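Local coordinates for protein adenylyltransferase (Bartonella henselae str. Houston-1, PDB 5NH2) that transfers AMP from ATP onto tyrosine or threonine residues of host target proteins through its Fic domain, as part of Bartonella virulence, at residues 129-132 / 133-137. Numbering follows the deposited sequence.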
loop_
_atom_site.group_PDB
_atom_site.type_symbol
_atom_site.label_atom_id
_atom_site.label_comp_id
_atom_site.label_asym_id
_atom_site.label_seq_id
_atom_site.Cartn_x
_atom_site.Cartn_y
_atom_site.Cartn_z
ATOM N N GLN A 129 -6.255 1.959 -20.211
ATOM C CA GLN A 129 -7.573 1.356 -20.334
ATOM C C GLN A 129 -7.638 0.432 -21.561
ATOM O O GLN A 129 -6.721 0.381 -22.395
ATOM C CB GLN A 129 -8.637 2.466 -20.384
ATOM C CG GLN A 129 -8.947 3.048 -18.970
ATOM C CD GLN A 129 -9.479 4.489 -18.932
ATOM O OE1 GLN A 129 -10.062 4.983 -19.886
ATOM N NE2 GLN A 129 -9.251 5.165 -17.810
ATOM N N GLY A 130 -8.755 -0.286 -21.675
ATOM C CA GLY A 130 -8.952 -1.214 -22.777
ATOM C C GLY A 130 -7.857 -2.247 -22.929
ATOM O O GLY A 130 -7.522 -2.629 -24.055
ATOM N N LEU A 131 -7.269 -2.688 -21.824
ATOM C CA LEU A 131 -6.235 -3.711 -21.813
ATOM C C LEU A 131 -6.764 -4.908 -21.040
ATOM O O LEU A 131 -7.635 -4.761 -20.176
ATOM C CB LEU A 131 -4.933 -3.193 -21.159
ATOM C CG LEU A 131 -4.294 -2.013 -21.880
ATOM C CD1 LEU A 131 -3.032 -1.388 -21.193
ATOM C CD2 LEU A 131 -4.025 -2.415 -23.366
ATOM N N THR A 132 -6.211 -6.089 -21.321
ATOM C CA THR A 132 -6.433 -7.231 -20.431
ATOM C C THR A 132 -5.689 -7.016 -19.110
ATOM O O THR A 132 -4.888 -6.091 -18.971
ATOM C CB THR A 132 -5.914 -8.527 -21.052
ATOM O OG1 THR A 132 -4.486 -8.435 -21.202
ATOM C CG2 THR A 132 -6.552 -8.797 -22.373
ATOM N N ARG A 133 -5.916 -7.921 -18.144
ATOM C CA ARG A 133 -5.267 -7.795 -16.836
ATOM C C ARG A 133 -3.740 -7.904 -16.946
ATOM O O ARG A 133 -3.004 -7.127 -16.311
ATOM C CB ARG A 133 -5.797 -8.846 -15.847
ATOM C CG ARG A 133 -5.215 -8.675 -14.367
ATOM C CD ARG A 133 -5.849 -9.674 -13.438
ATOM N NE ARG A 133 -5.597 -11.023 -13.919
ATOM C CZ ARG A 133 -4.477 -11.687 -13.663
ATOM N NH1 ARG A 133 -3.522 -11.146 -12.888
ATOM N NH2 ARG A 133 -4.318 -12.897 -14.157
ATOM N N GLU A 134 -3.249 -8.849 -17.750
ATOM C CA GLU A 134 -1.808 -9.053 -17.881
ATOM C C GLU A 134 -1.137 -7.857 -18.550
ATOM O O GLU A 134 -0.102 -7.371 -18.082
ATOM C CB GLU A 134 -1.546 -10.327 -18.667
ATOM C CG GLU A 134 -1.463 -11.538 -17.790
ATOM C CD GLU A 134 -2.799 -12.200 -17.605
ATOM O OE1 GLU A 134 -3.824 -11.617 -18.061
ATOM O OE2 GLU A 134 -2.817 -13.305 -17.009
ATOM N N GLU A 135 -1.738 -7.356 -19.632
ATOM C CA GLU A 135 -1.255 -6.137 -20.288
ATOM C C GLU A 135 -1.181 -4.956 -19.307
ATOM O O GLU A 135 -0.124 -4.319 -19.145
ATOM C CB GLU A 135 -2.173 -5.807 -21.472
ATOM C CG GLU A 135 -2.282 -6.907 -22.494
ATOM C CD GLU A 135 -3.353 -6.642 -23.592
ATOM O OE1 GLU A 135 -4.328 -5.886 -23.332
ATOM O OE2 GLU A 135 -3.221 -7.203 -24.717
ATOM N N PHE A 136 -2.313 -4.643 -18.660
ATOM C CA PHE A 136 -2.351 -3.586 -17.667
ATOM C C PHE A 136 -1.229 -3.764 -16.655
ATOM O O PHE A 136 -0.477 -2.825 -16.407
ATOM C CB PHE A 136 -3.703 -3.530 -16.957
ATOM C CG PHE A 136 -3.751 -2.521 -15.822
ATOM C CD1 PHE A 136 -4.069 -1.197 -16.061
ATOM C CD2 PHE A 136 -3.472 -2.915 -14.509
ATOM C CE1 PHE A 136 -4.080 -0.275 -15.018
ATOM C CE2 PHE A 136 -3.502 -2.000 -13.445
ATOM C CZ PHE A 136 -3.804 -0.671 -13.702
ATOM N N ASN A 137 -1.071 -4.969 -16.088
ATOM C CA ASN A 137 -0.038 -5.150 -15.068
ATOM C C ASN A 137 1.372 -4.878 -15.630
ATOM O O ASN A 137 2.184 -4.208 -14.978
ATOM C CB ASN A 137 -0.115 -6.549 -14.447
ATOM C CG ASN A 137 -1.339 -6.730 -13.456
ATOM O OD1 ASN A 137 -2.014 -5.765 -13.083
ATOM N ND2 ASN A 137 -1.601 -7.997 -13.048
#
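Thr132 and Glu135 face each other across the start of helix 133-150, and the first turn from Arg133 to Asn137 illustrates how side chains close the amino end of a helix. Arg133 directs its guanidinium to Glu207 and Ser210, NH1 forming a salt bridge with the first and a hydrogen bond with the second, tying the turn to the region around helix 200-208. Glu134 lies beside that group: Arg133 NH2 and Glu134 OE2 are 3.2 Å apart, a salt bridge of charge alone because the oxygen stands well out of the guanidinium plane.

Glu135 supplies one half of a capping box, with Thr132 as N-cap, where the loop after helix 109-124 enters helix 133-150 of the Fic domain. With CG beside the backbone N (chi1 -58°), the extended side chain reaches across the helix end so that OE1 accepts from Thr132 N at 2.8 Å, the amide approaching from above the carboxylate plane, 41° out of it. In return Glu135 N gives a weak but fairly straight bond to Thr132 OG1, 3.3 Å long; that hydroxyl sits between the backbone N and the carbonyl carbon (chi1 64°), which brings it over the helix end. The Leu131 side chain crosses that of the same glutamate at a slant, CD2 lying 3.5 Å from Glu135 OE1.

At Phe136 the regular helical pattern takes over, its N donating to Thr132 O at 3.0 Å. Phe136 CB makes a loose apolar contact with Leu131 CB, at 4.4 Å, while the ring leads inward to Leu168 and Ala169 of helix 157-171 and meets His174, whose NE2 is also hydrogen-bonded to Leu131 O. Asn137 N makes the next i to i-4 helical bond, to Arg133 O, and ND2 bonds to Ser210.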